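Long-range contacts in uncharacterized protein BF1032 (Bacteroides fragilis, PDB 3NRH), which is of unknown function but folds as a predominantly alpha-helical DUF5063 domain and assembles as a pair of subunits: residues A30-V39 against N82-K90; V39-Y50 against L157-K168. All blocks are in the same frame, centred on the assembly; numbering follows the deposited sequence.

Contact 1. Residues A30-V39 against N82-K90; sequences AESMKRSTFV and NLASILAEK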
loop_
_atom_site.group_PDB
_atom_site.type_symbol
_atom_site.label_atom_id
_atom_site.label_comp_id
_atom_site.label_asym_id
_atom_site.label_seq_id
_atom_site.Cartn_x
_atom_site.Cartn_y
_atom_site.Cartn_z
ATOM N N ALA A 30 -18.895 0.080 9.119
ATOM C CA ALA A 30 -18.414 1.435 9.396
ATOM C C ALA A 30 -19.174 2.218 10.467
ATOM O O ALA A 30 -18.558 2.913 11.276
ATOM C CB ALA A 30 -18.378 2.243 8.100
ATOM N N GLU A 31 -20.500 2.126 10.476
ATOM C CA GLU A 31 -21.287 2.853 11.471
ATOM C C GLU A 31 -21.025 2.354 12.890
ATOM O O GLU A 31 -21.557 2.902 13.852
ATOM C CB GLU A 31 -22.784 2.729 11.183
ATOM C CG GLU A 31 -23.241 3.312 9.861
ATOM C CD GLU A 31 -24.752 3.420 9.777
ATOM O OE1 GLU A 31 -25.326 4.274 10.486
ATOM O OE2 GLU A 31 -25.368 2.649 9.011
ATOM N N SER A 32 -20.202 1.318 13.022
ATOM C CA SER A 32 -19.910 0.752 14.333
ATOM C C SER A 32 -18.510 1.064 14.858
ATOM O O SER A 32 -17.892 0.224 15.513
ATOM C CB SER A 32 -20.103 -0.767 14.290
ATOM O OG SER A 32 -21.398 -1.103 13.821
HETATM N N MSE A 33 -18.010 2.267 14.591
HETATM C CA MSE A 33 -16.673 2.627 15.056
HETATM C C MSE A 33 -16.345 4.112 14.947
HETATM O O MSE A 33 -17.048 4.875 14.284
HETATM C CB MSE A 33 -15.629 1.830 14.280
HETATM C CG MSE A 33 -15.592 2.160 12.803
HETATM SE SE MSE A 33 -14.353 1.037 11.862
HETATM C CE MSE A 33 -15.577 -0.348 11.285
ATOM N N LYS A 34 -15.253 4.501 15.598
ATOM C CA LYS A 34 -14.787 5.882 15.608
ATOM C C LYS A 34 -13.874 6.125 14.408
ATOM O O LYS A 34 -13.345 5.181 13.822
ATOM C CB LYS A 34 -14.014 6.162 16.898
ATOM C CG LYS A 34 -14.719 5.715 18.176
ATOM C CD LYS A 34 -16.049 6.424 18.378
ATOM C CE LYS A 34 -15.861 7.917 18.584
ATOM N NZ LYS A 34 -17.159 8.613 18.807
ATOM N N ARG A 35 -13.679 7.389 14.054
ATOM C CA ARG A 35 -12.831 7.723 12.915
ATOM C C ARG A 35 -11.390 7.241 13.068
ATOM O O ARG A 35 -10.785 6.785 12.099
ATOM C CB ARG A 35 -12.825 9.232 12.674
ATOM C CG ARG A 35 -12.037 9.646 11.439
ATOM C CD ARG A 35 -11.818 11.152 11.421
ATOM N NE ARG A 35 -13.080 11.882 11.439
ATOM C CZ ARG A 35 -13.184 13.183 11.692
ATOM N NH1 ARG A 35 -12.098 13.899 11.952
ATOM N NH2 ARG A 35 -14.374 13.767 11.686
ATOM N N SER A 36 -10.834 7.345 14.272
ATOM C CA SER A 36 -9.457 6.914 14.491
ATOM C C SER A 36 -9.291 5.435 14.155
ATOM O O SER A 36 -8.341 5.046 13.474
ATOM C CB SER A 36 -9.030 7.174 15.941
ATOM O OG SER A 36 -9.884 6.518 16.864
ATOM N N THR A 37 -10.227 4.620 14.626
ATOM C CA THR A 37 -10.186 3.185 14.372
ATOM C C THR A 37 -10.380 2.902 12.885
ATOM O O THR A 37 -9.722 2.029 12.317
ATOM C CB THR A 37 -11.278 2.456 15.174
ATOM O OG1 THR A 37 -11.118 2.753 16.565
ATOM C CG2 THR A 37 -11.168 0.952 14.973
ATOM N N PHE A 38 -11.288 3.647 12.260
ATOM C CA PHE A 38 -11.563 3.484 10.839
ATOM C C PHE A 38 -10.317 3.776 10.006
ATOM O O PHE A 38 -9.925 2.982 9.148
ATOM C CB PHE A 38 -12.682 4.429 10.394
ATOM C CG PHE A 38 -12.991 4.338 8.932
ATOM C CD1 PHE A 38 -13.707 3.258 8.426
ATOM C CD2 PHE A 38 -12.526 5.304 8.048
ATOM C CE1 PHE A 38 -13.954 3.141 7.060
ATOM C CE2 PHE A 38 -12.767 5.197 6.680
ATOM C CZ PHE A 38 -13.482 4.113 6.186
ATOM N N VAL A 39 -9.703 4.926 10.260
ATOM C CA VAL A 39 -8.516 5.325 9.520
ATOM C C VAL A 39 -7.346 4.366 9.722
ATOM O O VAL A 39 -6.722 3.937 8.751
ATOM C CB VAL A 39 -8.084 6.756 9.911
ATOM C CG1 VAL A 39 -6.735 7.094 9.276
ATOM C CG2 VAL A 39 -9.140 7.750 9.443
ATOM N N ASN A 82 -22.440 6.832 4.598
ATOM C CA ASN A 82 -21.963 6.437 5.919
ATOM C C ASN A 82 -20.470 6.705 6.068
ATOM O O ASN A 82 -20.016 7.170 7.112
ATOM C CB ASN A 82 -22.250 4.955 6.184
ATOM C CG ASN A 82 -23.733 4.662 6.275
ATOM O OD1 ASN A 82 -24.495 5.453 6.833
ATOM N ND2 ASN A 82 -24.150 3.522 5.739
ATOM N N LEU A 83 -19.708 6.416 5.021
ATOM C CA LEU A 83 -18.272 6.645 5.072
ATOM C C LEU A 83 -18.000 8.139 5.148
ATOM O O LEU A 83 -17.111 8.585 5.877
ATOM C CB LEU A 83 -17.589 6.043 3.839
ATOM C CG LEU A 83 -17.750 4.522 3.716
ATOM C CD1 LEU A 83 -16.983 4.017 2.507
ATOM C CD2 LEU A 83 -17.240 3.851 4.990
ATOM N N ALA A 84 -18.776 8.914 4.398
ATOM C CA ALA A 84 -18.612 10.360 4.396
ATOM C C ALA A 84 -18.875 10.918 5.795
ATOM O O ALA A 84 -18.190 11.832 6.242
ATOM C CB ALA A 84 -19.559 10.998 3.372
ATOM N N SER A 85 -19.861 10.357 6.489
ATOM C CA SER A 85 -20.198 10.810 7.839
ATOM C C SER A 85 -19.089 10.503 8.845
ATOM O O SER A 85 -18.818 11.300 9.746
ATOM C CB SER A 85 -21.506 10.166 8.310
ATOM O OG SER A 85 -22.584 10.541 7.469
ATOM N N ILE A 86 -18.448 9.349 8.690
ATOM C CA ILE A 86 -17.364 8.948 9.580
ATOM C C ILE A 86 -16.168 9.876 9.422
ATOM O O ILE A 86 -15.575 10.315 10.410
ATOM C CB ILE A 86 -16.882 7.500 9.276
ATOM C CG1 ILE A 86 -18.044 6.509 9.371
ATOM C CG2 ILE A 86 -15.769 7.108 10.239
ATOM C CD1 ILE A 86 -18.640 6.376 10.757
ATOM N N LEU A 87 -15.815 10.168 8.173
ATOM C CA LEU A 87 -14.677 11.032 7.864
ATOM C C LEU A 87 -14.937 12.523 8.079
ATOM O O LEU A 87 -14.027 13.264 8.418
ATOM C CB LEU A 87 -14.213 10.780 6.421
ATOM C CG LEU A 87 -13.468 9.462 6.198
ATOM C CD1 LEU A 87 -13.292 9.229 4.713
ATOM C CD2 LEU A 87 -12.114 9.531 6.895
ATOM N N ALA A 88 -16.182 12.948 7.894
ATOM C CA ALA A 88 -16.576 14.350 8.066
ATOM C C ALA A 88 -15.713 15.262 7.196
ATOM O O ALA A 88 -15.506 14.978 6.030
ATOM C CB ALA A 88 -16.457 14.752 9.530
ATOM N N GLU A 89 -15.203 16.357 7.756
ATOM C CA GLU A 89 -14.335 17.272 6.999
ATOM C C GLU A 89 -13.071 16.612 6.417
ATOM O O GLU A 89 -12.429 17.178 5.533
ATOM C CB GLU A 89 -13.955 18.497 7.867
ATOM C CG GLU A 89 -14.325 18.416 9.353
ATOM C CD GLU A 89 -13.317 17.641 10.200
ATOM O OE1 GLU A 89 -12.092 17.900 10.076
ATOM O OE2 GLU A 89 -13.760 16.782 11.002
ATOM N N LYS A 90 -12.728 15.424 6.917
ATOM C CA LYS A 90 -11.555 14.641 6.462
ATOM C C LYS A 90 -11.782 13.929 5.135
ATOM O O LYS A 90 -10.851 13.407 4.519
ATOM C CB LYS A 90 -11.233 13.540 7.471
ATOM C CG LYS A 90 -9.916 13.655 8.148
ATOM C CD LYS A 90 -9.980 14.763 9.163
ATOM C CE LYS A 90 -9.045 15.944 8.897
ATOM N NZ LYS A 90 -8.751 16.519 10.242
HETATM O O HOH W 1 -26.895 2.205 6.904
HETATM O O HOH W 2 -15.242 15.926 13.338
#

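Contact 2. Residues V39-Y50 against L157-K168; sequences VDTTLKILPLLY and LVNTMRALHDVK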
loop_
_atom_site.group_PDB
_atom_site.type_symbol
_atom_site.label_atom_id
_atom_site.label_comp_id
_atom_site.label_asym_id
_atom_site.label_seq_id
_atom_site.Cartn_x
_atom_site.Cartn_y
_atom_site.Cartn_z
ATOM N N VAL A 39 -9.703 4.926 10.260
ATOM C CA VAL A 39 -8.516 5.325 9.520
ATOM C C VAL A 39 -7.346 4.366 9.722
ATOM O O VAL A 39 -6.722 3.937 8.751
ATOM C CB VAL A 39 -8.084 6.756 9.911
ATOM C CG1 VAL A 39 -6.735 7.094 9.276
ATOM C CG2 VAL A 39 -9.140 7.750 9.443
ATOM N N ASP A 40 -7.052 4.028 10.974
ATOM C CA ASP A 40 -5.943 3.121 11.270
ATOM C C ASP A 40 -6.081 1.763 10.590
ATOM O O ASP A 40 -5.109 1.231 10.048
ATOM C CB ASP A 40 -5.813 2.887 12.781
ATOM C CG ASP A 40 -5.353 4.118 13.528
ATOM O OD1 ASP A 40 -4.658 4.955 12.915
ATOM O OD2 ASP A 40 -5.669 4.241 14.731
ATOM N N THR A 41 -7.285 1.200 10.627
ATOM C CA THR A 41 -7.520 -0.112 10.035
ATOM C C THR A 41 -7.512 -0.118 8.512
ATOM O O THR A 41 -6.992 -1.052 7.894
ATOM C CB THR A 41 -8.851 -0.702 10.507
ATOM O OG1 THR A 41 -8.869 -0.737 11.938
ATOM C CG2 THR A 41 -9.021 -2.118 9.966
ATOM N N THR A 42 -8.083 0.920 7.909
ATOM C CA THR A 42 -8.127 1.003 6.458
ATOM C C THR A 42 -6.713 1.100 5.890
ATOM O O THR A 42 -6.438 0.586 4.805
ATOM C CB THR A 42 -8.955 2.214 5.989
ATOM O OG1 THR A 42 -10.269 2.149 6.568
ATOM C CG2 THR A 42 -9.093 2.204 4.469
ATOM N N LEU A 43 -5.815 1.747 6.628
ATOM C CA LEU A 43 -4.434 1.885 6.173
ATOM C C LEU A 43 -3.673 0.563 6.254
ATOM O O LEU A 43 -2.567 0.446 5.731
ATOM C CB LEU A 43 -3.711 2.970 6.975
ATOM C CG LEU A 43 -4.145 4.387 6.585
ATOM C CD1 LEU A 43 -3.581 5.417 7.559
ATOM C CD2 LEU A 43 -3.682 4.665 5.162
ATOM N N LYS A 44 -4.267 -0.428 6.915
ATOM C CA LYS A 44 -3.656 -1.750 7.008
ATOM C C LYS A 44 -4.308 -2.673 5.975
ATOM O O LYS A 44 -3.624 -3.456 5.303
ATOM C CB LYS A 44 -3.826 -2.334 8.414
ATOM C CG LYS A 44 -3.046 -1.576 9.480
ATOM C CD LYS A 44 -3.325 -2.095 10.878
ATOM C CE LYS A 44 -2.692 -1.174 11.916
ATOM N NZ LYS A 44 -2.970 -1.602 13.310
ATOM N N ILE A 45 -5.627 -2.574 5.834
ATOM C CA ILE A 45 -6.335 -3.418 4.875
ATOM C C ILE A 45 -6.019 -3.066 3.418
ATOM O O ILE A 45 -5.782 -3.953 2.603
ATOM C CB ILE A 45 -7.872 -3.338 5.073
ATOM C CG1 ILE A 45 -8.251 -3.856 6.461
ATOM C CG2 ILE A 45 -8.577 -4.173 4.008
ATOM C CD1 ILE A 45 -9.721 -3.710 6.786
ATOM N N LEU A 46 -5.995 -1.776 3.087
ATOM C CA LEU A 46 -5.730 -1.375 1.708
ATOM C C LEU A 46 -4.414 -1.874 1.113
ATOM O O LEU A 46 -4.401 -2.400 -0.001
ATOM C CB LEU A 46 -5.820 0.148 1.563
ATOM C CG LEU A 46 -7.211 0.757 1.790
ATOM C CD1 LEU A 46 -7.139 2.254 1.558
ATOM C CD2 LEU A 46 -8.224 0.129 0.854
ATOM N N PRO A 47 -3.288 -1.720 1.831
ATOM C CA PRO A 47 -2.042 -2.212 1.232
ATOM C C PRO A 47 -2.040 -3.724 1.024
ATOM O O PRO A 47 -1.446 -4.226 0.068
ATOM C CB PRO A 47 -0.965 -1.740 2.214
ATOM C CG PRO A 47 -1.695 -1.652 3.529
ATOM C CD PRO A 47 -3.035 -1.066 3.130
ATOM N N LEU A 48 -2.706 -4.448 1.915
ATOM C CA LEU A 48 -2.766 -5.898 1.784
ATOM C C LEU A 48 -3.653 -6.263 0.596
ATOM O O LEU A 48 -3.361 -7.203 -0.140
ATOM C CB LEU A 48 -3.318 -6.532 3.064
ATOM C CG LEU A 48 -3.356 -8.067 3.070
ATOM C CD1 LEU A 48 -1.973 -8.639 2.794
ATOM C CD2 LEU A 48 -3.875 -8.542 4.410
ATOM N N LEU A 49 -4.737 -5.513 0.412
ATOM C CA LEU A 49 -5.650 -5.761 -0.696
ATOM C C LEU A 49 -4.929 -5.507 -2.021
ATOM O O LEU A 49 -5.071 -6.275 -2.977
ATOM C CB LEU A 49 -6.886 -4.860 -0.574
ATOM C CG LEU A 49 -7.986 -4.981 -1.636
ATOM C CD1 LEU A 49 -8.577 -6.382 -1.628
ATOM C CD2 LEU A 49 -9.074 -3.946 -1.357
ATOM N N TYR A 50 -4.143 -4.435 -2.070
ATOM C CA TYR A 50 -3.400 -4.098 -3.278
ATOM C C TYR A 50 -2.385 -5.200 -3.590
ATOM O O TYR A 50 -2.266 -5.656 -4.732
ATOM C CB TYR A 50 -2.658 -2.768 -3.096
ATOM C CG TYR A 50 -1.998 -2.287 -4.367
ATOM C CD1 TYR A 50 -2.681 -1.468 -5.264
ATOM C CD2 TYR A 50 -0.715 -2.713 -4.708
ATOM C CE1 TYR A 50 -2.102 -1.087 -6.479
ATOM C CE2 TYR A 50 -0.131 -2.345 -5.918
ATOM C CZ TYR A 50 -0.831 -1.535 -6.798
ATOM O OH TYR A 50 -0.263 -1.209 -8.008
ATOM N N LEU A 157 -7.417 2.931 -5.119
ATOM C CA LEU A 157 -6.907 2.398 -3.864
ATOM C C LEU A 157 -5.654 3.157 -3.414
ATOM O O LEU A 157 -5.569 3.600 -2.268
ATOM C CB LEU A 157 -6.601 0.891 -4.017
ATOM C CG LEU A 157 -6.157 0.136 -2.753
ATOM C CD1 LEU A 157 -6.315 -1.358 -2.962
ATOM C CD2 LEU A 157 -4.709 0.469 -2.416
ATOM N N VAL A 158 -4.682 3.320 -4.310
ATOM C CA VAL A 158 -3.463 4.033 -3.935
ATOM C C VAL A 158 -3.729 5.510 -3.632
ATOM O O VAL A 158 -3.113 6.083 -2.728
ATOM C CB VAL A 158 -2.368 3.902 -5.020
ATOM C CG1 VAL A 158 -1.906 2.453 -5.109
ATOM C CG2 VAL A 158 -2.889 4.368 -6.358
ATOM N N ASN A 159 -4.648 6.125 -4.372
ATOM C CA ASN A 159 -4.988 7.530 -4.134
ATOM C C ASN A 159 -5.611 7.669 -2.749
ATOM O O ASN A 159 -5.306 8.603 -2.006
ATOM C CB ASN A 159 -5.986 8.050 -5.174
ATOM C CG ASN A 159 -5.382 8.187 -6.558
ATOM O OD1 ASN A 159 -4.164 8.234 -6.718
ATOM N ND2 ASN A 159 -6.241 8.268 -7.569
ATOM N N THR A 160 -6.482 6.726 -2.402
ATOM C CA THR A 160 -7.152 6.746 -1.107
ATOM C C THR A 160 -6.161 6.511 0.024
ATOM O O THR A 160 -6.277 7.106 1.095
ATOM C CB THR A 160 -8.259 5.676 -1.038
ATOM O OG1 THR A 160 -9.207 5.909 -2.085
ATOM C CG2 THR A 160 -8.976 5.734 0.302
HETATM N N MSE A 161 -5.191 5.634 -0.211
HETATM C CA MSE A 161 -4.174 5.353 0.793
HETATM C C MSE A 161 -3.394 6.622 1.106
HETATM O O MSE A 161 -3.079 6.901 2.266
HETATM C CB MSE A 161 -3.199 4.293 0.290
HETATM C CG MSE A 161 -3.545 2.888 0.694
HETATM SE SE MSE A 161 -2.114 1.701 0.182
HETATM C CE MSE A 161 -0.916 2.052 1.641
ATOM N N ARG A 162 -3.077 7.383 0.062
ATOM C CA ARG A 162 -2.327 8.624 0.229
ATOM C C ARG A 162 -3.162 9.606 1.037
ATOM O O ARG A 162 -2.670 10.235 1.976
ATOM C CB ARG A 162 -1.997 9.254 -1.127
ATOM C CG ARG A 162 -1.024 10.427 -1.013
ATOM C CD ARG A 162 -1.230 11.498 -2.084
ATOM N NE ARG A 162 -1.321 10.956 -3.438
ATOM C CZ ARG A 162 -2.463 10.621 -4.033
ATOM N NH1 ARG A 162 -3.622 10.770 -3.397
ATOM N NH2 ARG A 162 -2.447 10.135 -5.266
ATOM N N ALA A 163 -4.428 9.737 0.663
ATOM C CA ALA A 163 -5.331 10.644 1.358
ATOM C C ALA A 163 -5.450 10.260 2.830
ATOM O O ALA A 163 -5.275 11.104 3.711
ATOM C CB ALA A 163 -6.700 10.625 0.698
ATOM N N LEU A 164 -5.742 8.988 3.094
ATOM C CA LEU A 164 -5.879 8.494 4.466
ATOM C C LEU A 164 -4.586 8.610 5.260
ATOM O O LEU A 164 -4.616 8.861 6.465
ATOM C CB LEU A 164 -6.355 7.036 4.462
ATOM C CG LEU A 164 -7.816 6.834 4.037
ATOM C CD1 LEU A 164 -8.115 5.358 3.889
ATOM C CD2 LEU A 164 -8.736 7.469 5.069
ATOM N N HIS A 165 -3.447 8.421 4.597
ATOM C CA HIS A 165 -2.166 8.540 5.287
ATOM C C HIS A 165 -2.062 9.974 5.807
ATOM O O HIS A 165 -1.689 10.196 6.956
ATOM C CB HIS A 165 -0.996 8.254 4.337
ATOM C CG HIS A 165 0.347 8.258 5.010
ATOM N ND1 HIS A 165 0.857 7.158 5.667
ATOM C CD2 HIS A 165 1.282 9.231 5.130
ATOM C CE1 HIS A 165 2.049 7.451 6.157
ATOM N NE2 HIS A 165 2.331 8.703 5.845
ATOM N N ASP A 166 -2.414 10.941 4.959
ATOM C CA ASP A 166 -2.358 12.351 5.345
ATOM C C ASP A 166 -3.337 12.666 6.477
ATOM O O ASP A 166 -3.048 13.488 7.342
ATOM C CB ASP A 166 -2.662 13.261 4.152
ATOM C CG ASP A 166 -1.679 13.083 3.016
ATOM O OD1 ASP A 166 -0.462 13.020 3.284
ATOM O OD2 ASP A 166 -2.124 13.017 1.851
ATOM N N VAL A 167 -4.503 12.027 6.462
ATOM C CA VAL A 167 -5.482 12.258 7.517
ATOM C C VAL A 167 -4.894 11.859 8.871
ATOM O O VAL A 167 -5.059 12.565 9.863
ATOM C CB VAL A 167 -6.774 11.450 7.270
ATOM C CG1 VAL A 167 -7.641 11.447 8.528
ATOM C CG2 VAL A 167 -7.537 12.049 6.097
ATOM N N LYS A 168 -4.186 10.738 8.904
ATOM C CA LYS A 168 -3.603 10.257 10.149
ATOM C C LYS A 168 -2.319 10.954 10.605
ATOM O O LYS A 168 -2.189 11.301 11.777
ATOM C CB LYS A 168 -3.346 8.746 10.050
ATOM C CG LYS A 168 -2.693 8.129 11.283
ATOM C CD LYS A 168 -2.533 6.618 11.129
ATOM C CE LYS A 168 -1.776 6.009 12.307
ATOM N NZ LYS A 168 -2.415 6.325 13.613
#

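Contact 1. Residues A30-V39 against N82-K90
Arg35 reaches from the first turn of helix 35-54 to the C-terminal end of helix 73-87, where its NE gives Ile86 O a nearly straight hydrogen bond (3.1 Å, 168°). The carbonyl oxygen lies in the guanidinium plane, and the donor lies in the carbonyl plane, while Leu87 O sits over one guanidinium face without bonding to it. With CG anti to the backbone N and a bend at chi3, the arginine chain runs along the helix end, where the partial negative charge of the last carbonyls probably favours its cation. The apolar part packs closely: Ile86 places CG2 4.1 Å from Phe38 CB and turns CD1 to Ala30 O (3.5 Å), while Leu83 CD2 touches both Ala30 CB (3.7 Å) and Phe38 CE1 (3.9 Å).

The outer ends are looser and wetter. Arg35 NH2 makes a tilted salt bridge to the syn side of Glu89 OE2 (3.2 Å), and one water bonds to both of these atoms; Glu89 also has a long salt bridge to Lys90, completing a small charged network. At the other end the Glu31 carboxylate stacks on the Asn82 amide, planes 19° apart, and the two are joined through a water that donates to Glu31 OE2 and accepts from Asn82 ND2.

Helix segments 35-39 and 82-87 run at 116° to each other. Helix 112-131 closes the inner side through Leu116, which touches Phe38 and Leu83, and helix 11-28 brings Phe26 against the Phe38 ring; Lys90 touches Val167 of helix 135-169.

Contact 2. Residues V39-Y50 against L157-K168
The Tyr50 ring meets Val158 and Leu157 obliquely: its CE1 lies 3.8 Å from Val158 CG1, and Leu157 CD2 lies beside CB and CD1. Phe149 meets the same ring, as does His165 of the second subunit, hydrogen-bonding through its ND1 to Tyr50 OH. The reciprocal bond holds His165 of this chain, whose NE2 also bonds to Gly150 O of the second subunit.

Helix segments 39-50 and 157-168 run roughly antiparallel (147°) and pack knobs into holes. Leu46 enters among Leu157, Thr160, Met161 and Leu164, its CB 3.7 Å from Met161 CG, and its side chain runs antiparallel to, and alongside, those of Leu157 and Met161. A bend at chi3 takes the selenomethionine methyl of Met161 to Pro47 CB (3.8 Å). Leu43 is the second knob, among Met161, Leu164, His165 and Lys168, with CD2 3.6 Å from Leu164 CB. Packing is tight where Leu164 CD1 comes within 3.4 Å of Thr42 CG2; the Thr42 hydroxyl bonds back to Phe38 O.

Lys168 closes the exposed end. Extended to CE and bent at chi4 (56°), it passes Val39 CG1 with its CB and delivers NZ to the syn side of Asp40 OD1 (2.7 Å), 30° out of the carboxylate plane, in a salt bridge.

Helix 11-28 covers one flank, with Phe26 on Thr42 and Phe23 on Leu46, and helix 112-131 another, with Ile112 on Thr160 and Leu164. Strand 92-94 lays Tyr93 on Asn159, Arg162 and Ala163, and Tyr50 of the second subunit packs on Met161.

How the contacts relate
Both contacts use helix 35-54: contact 1 holds its N-terminal end, contact 2 its continuation, and Val39 belongs to both. Contact 2 lies deeper, about 11 Å from the chain centre against about 16 Å for contact 1, and thirteen of its sixteen touching residues are buried. Its chemistry is mainly interlocked apolar side chains, with one salt bridge at one end and a Tyr50-His165 bond to the second subunit, which it alone touches. Contact 1, partly buried, combines a smaller apolar patch with an arginine hydrogen bond to a carbonyl at the helix end, a salt-bridge network and bridging waters. Their centres lie about 13 Å apart, and the turn after helix 73-87 meets helix 135-169.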